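Local coordinates for FEZ-1 protein (Fluoribacter gormanii, PDB 5WCK) that probably hydrolyses beta-lactam antibiotics, as a monomeric subclass B3 metallo-beta-lactamase with two zinc ions in its active site, at residues Pro147-Gly152 with Glu194-Ser199. The protein carries 2 engineered substitutions. Residues are numbered along the deposited sequence; the frame is centred on the assembly and turned at random.
With ZN (zinc ion), chain D.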
ATOM      1  N   PRO A 147       8.419  -0.433  -8.897  1.00  5.19           N
ATOM      2  CA  PRO A 147       7.791   0.542  -9.778  1.00  5.81           C
ATOM      3  C   PRO A 147       7.069  -0.076 -10.972  1.00  5.52           C
ATOM      4  O   PRO A 147       7.171  -1.277 -11.246  1.00  6.84           O
ATOM      5  CB  PRO A 147       9.001   1.364 -10.228  1.00  7.49           C
ATOM      6  CG  PRO A 147      10.105   0.342 -10.328  1.00  8.44           C
ATOM      7  CD  PRO A 147       9.854  -0.596  -9.170  1.00  6.20           C
ATOM      8  N   GLY A 148       6.327   0.788 -11.656  1.00  5.87           N
ATOM      9  CA  GLY A 148       5.552   0.436 -12.847  1.00  6.48           C
ATOM     10  C   GLY A 148       4.131   0.953 -12.733  1.00  6.24           C
ATOM     11  O   GLY A 148       3.701   1.831 -13.504  1.00  6.64           O
ATOM     12  N   HIS A 149       3.404   0.450 -11.723  1.00  4.73           N
ATOM     13  CA  HIS A 149       2.049   0.912 -11.435  1.00  5.98           C
ATOM     14  C   HIS A 149       2.045   2.420 -11.162  1.00  4.98           C
ATOM     15  O   HIS A 149       1.152   3.137 -11.626  1.00  6.18           O
ATOM     16  CB  HIS A 149       1.414   0.081 -10.310  1.00  6.00           C
ATOM     17  CG  HIS A 149       0.017   0.498 -10.030  1.00  6.12           C
ATOM     18  ND1 HIS A 149      -1.062   0.048 -10.769  1.00  6.16           N
ATOM     19  CD2 HIS A 149      -0.464   1.374  -9.124  1.00  5.28           C
ATOM     20  CE1 HIS A 149      -2.170   0.634 -10.303  1.00  6.30           C
ATOM     21  NE2 HIS A 149      -1.825   1.454  -9.291  1.00  5.77           N
ATOM     22  N   THR A 150       2.997   2.863 -10.338  1.00  5.52           N
ATOM     23  CA  THR A 150       3.418   4.254 -10.266  1.00  5.64           C
ATOM     24  C   THR A 150       4.937   4.261 -10.290  1.00  6.00           C
ATOM     25  O   THR A 150       5.589   3.228 -10.147  1.00  6.99           O
ATOM     26  CB  THR A 150       2.910   4.993  -9.018  1.00  5.32           C
ATOM     27  OG1 THR A 150       3.607   4.478  -7.883  1.00  5.19           O
ATOM     28  CG2 THR A 150       1.416   4.909  -8.834  1.00  7.46           C
ATOM     29  N   ARG A 151       5.516   5.436 -10.539  1.00  5.59           N
ATOM     30  CA  ARG A 151       6.972   5.519 -10.648  1.00  5.39           C
ATOM     31  C   ARG A 151       7.634   5.110  -9.329  1.00  4.80           C
ATOM     32  O   ARG A 151       8.738   4.559  -9.342  1.00  5.85           O
ATOM     33  CB  ARG A 151       7.384   6.958 -10.957  1.00  6.91           C
ATOM     34  CG  ARG A 151       6.871   7.497 -12.280  1.00  7.17           C
ATOM     35  CD  ARG A 151       7.274   8.954 -12.398  1.00  8.26           C
ATOM     36  NE  ARG A 151       6.876   9.614 -13.631  1.00  6.48           N
ATOM     37  CZ  ARG A 151       7.524   9.555 -14.783  1.00  7.49           C
ATOM     38  NH1 ARG A 151       8.593   8.779 -14.915  1.00 10.19           N
ATOM     39  NH2 ARG A 151       7.068  10.272 -15.811  1.00  6.67           N
ATOM     40  N   GLY A 152       6.971   5.413  -8.201  1.00  5.35           N
ATOM     41  CA  GLY A 152       7.534   5.179  -6.875  1.00  5.87           C
ATOM     42  C   GLY A 152       6.756   4.188  -6.029  1.00  6.11           C
ATOM     43  O   GLY A 152       6.900   4.202  -4.810  1.00  6.63           O
ATOM     44  N   GLU A 194      10.257  -1.677 -18.252  1.00  7.08           N
ATOM     45  CA  GLU A 194      11.472  -2.125 -17.566  0.50  8.36           C
ATOM     46  C   GLU A 194      11.235  -2.134 -16.050  1.00  7.03           C
ATOM     47  O   GLU A 194      11.718  -3.026 -15.331  1.00  6.48           O
ATOM     48  CB  GLU A 194      12.644  -1.222 -17.941  0.50 12.60           C
ATOM     49  CG  GLU A 194      12.971  -1.270 -19.427  0.50 13.29           C
ATOM     50  CD  GLU A 194      14.039  -0.263 -19.828  0.50 28.16           C
ATOM     51  OE1 GLU A 194      15.067  -0.206 -19.123  0.50 26.41           O
ATOM     52  OE2 GLU A 194      13.832   0.479 -20.820  0.50 21.77           O
ATOM     53  N   ASP A 195      10.480  -1.142 -15.572  1.00  5.84           N
ATOM     54  CA  ASP A 195      10.158  -0.995 -14.156  1.00  5.88           C
ATOM     55  C   ASP A 195       9.273  -2.155 -13.669  1.00  6.11           C
ATOM     56  O   ASP A 195       9.565  -2.759 -12.628  1.00  6.97           O
ATOM     57  CB  ASP A 195       9.538   0.380 -13.886  1.00  6.23           C
ATOM     58  CG  ASP A 195      10.574   1.477 -13.664  1.00  6.75           C
ATOM     59  OD1 ASP A 195      11.803   1.220 -13.835  1.00  9.19           O
ATOM     60  OD2 ASP A 195      10.154   2.598 -13.319  1.00  7.77           O
ATOM     61  N   TYR A 196       8.204  -2.466 -14.405  1.00  5.02           N
ATOM     62  CA  TYR A 196       7.357  -3.623 -14.056  1.00  5.63           C
ATOM     63  C   TYR A 196       8.212  -4.899 -14.012  1.00  6.25           C
ATOM     64  O   TYR A 196       8.023  -5.749 -13.114  1.00  5.09           O
ATOM     65  CB  TYR A 196       6.213  -3.806 -15.058  1.00  5.58           C
ATOM     66  CG  TYR A 196       4.970  -2.988 -14.808  1.00  5.20           C
ATOM     67  CD1 TYR A 196       4.028  -3.390 -13.877  1.00  6.00           C
ATOM     68  CD2 TYR A 196       4.668  -1.872 -15.571  1.00  5.24           C
ATOM     69  CE1 TYR A 196       2.843  -2.691 -13.677  1.00  3.87           C
ATOM     70  CE2 TYR A 196       3.515  -1.128 -15.353  1.00  5.00           C
ATOM     71  CZ  TYR A 196       2.581  -1.557 -14.419  1.00  5.35           C
ATOM     72  OH  TYR A 196       1.408  -0.868 -14.225  1.00  5.33           O
ATOM     73  N   LYS A 197       9.112  -5.054 -14.982  1.00  5.22           N
ATOM     74  CA  LYS A 197       9.945  -6.275 -15.038  1.00  6.65           C
ATOM     75  C   LYS A 197      10.845  -6.368 -13.811  1.00  6.55           C
ATOM     76  O   LYS A 197      11.008  -7.437 -13.222  1.00  6.18           O
ATOM     77  CB  LYS A 197      10.726  -6.325 -16.353  1.00  6.98           C
ATOM     78  CG  LYS A 197       9.829  -6.523 -17.562  1.00  7.58           C
ATOM     79  CD  LYS A 197      10.520  -6.331 -18.896  1.00  7.61           C
ATOM     80  CE  LYS A 197       9.551  -6.247 -20.054  1.00  7.96           C
ATOM     81  NZ  LYS A 197      10.293  -6.061 -21.332  1.00 10.70           N
ATOM     82  N   HIS A 198      11.401  -5.233 -13.400  1.00  4.97           N
ATOM     83  CA  HIS A 198      12.200  -5.176 -12.191  1.00  6.49           C
ATOM     84  C   HIS A 198      11.352  -5.550 -10.975  1.00  6.53           C
ATOM     85  O   HIS A 198      11.790  -6.319 -10.120  1.00  6.57           O
ATOM     86  CB  HIS A 198      12.835  -3.792 -12.017  1.00  7.01           C
ATOM     87  CG  HIS A 198      13.599  -3.669 -10.752  1.00  9.63           C
ATOM     88  ND1 HIS A 198      14.795  -4.339 -10.547  1.00 14.94           N
ATOM     89  CD2 HIS A 198      13.330  -2.999  -9.616  1.00 13.22           C
ATOM     90  CE1 HIS A 198      15.238  -4.048  -9.333  1.00 11.46           C
ATOM     91  NE2 HIS A 198      14.361  -3.259  -8.738  1.00 13.76           N
ATOM     92  N   SER A 199      10.129  -5.010 -10.893  1.00  5.70           N
ATOM     93  CA  SER A 199       9.235  -5.322  -9.784  1.00  5.19           C
ATOM     94  C   SER A 199       8.967  -6.831  -9.720  1.00  4.83           C
ATOM     95  O   SER A 199       8.905  -7.414  -8.645  1.00  4.83           O
ATOM     96  CB  SER A 199       7.954  -4.582  -9.875  1.00  5.57           C
ATOM     97  OG  SER A 199       8.155  -3.208  -9.628  1.00  6.79           O
TER
HETATM   98 ZN    ZN D 302      -2.998   2.754  -8.169  1.00  8.50          ZN
HETATM   99  O   HOH W   1      10.477   4.681 -11.542  1.00  8.43           O
HETATM  100  O   HOH W   2      -4.788   2.504  -7.388  1.00 18.67           O
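One face of the Tyr-196 ring carries the backbone of Gly-148, whose CA makes a CH-pi contact 3.7 Å from the ring centroid and 16° off the normal; the peptide continues over the ring, bringing Gly-148 C to 3.4 Å from Tyr-196 CZ. With CG anti to the carbonyl carbon (chi1 -85°), the phenol ring is carried from the helix out along the Gly-148/His-149 backbone. Its OH ends beside His-149 CA and shares Gly-176 O as a hydrogen-bonding partner with His-149 ND1, so that one carbonyl ties the tyrosine to the histidine and helps fix the imidazole's rotation. At the edge of the His-198 ring, near its plane, sits Pro-147 CD. The proline ring also crosses the Asp-195 side chain at about a right angle, Pro-147 CG lying 3.6 Å from Asp-195 CB. A water donates to both Arg-151 O and Asp-195 OD2, which is also hydrogen-bonded to Tyr-189 OH, while Ser-199 OG appears to donate to Pro-147 O, although its position is less certain. Helix 192-204 thus backs the loop presenting His-149 NE2 to zinc at 2.1 Å; His-149, His-71 and His-73 form the three-histidine site that B3 enzymes share with B1, beside the Asp-His-His second site (Asp-75, His-76, His-215) that marks B3.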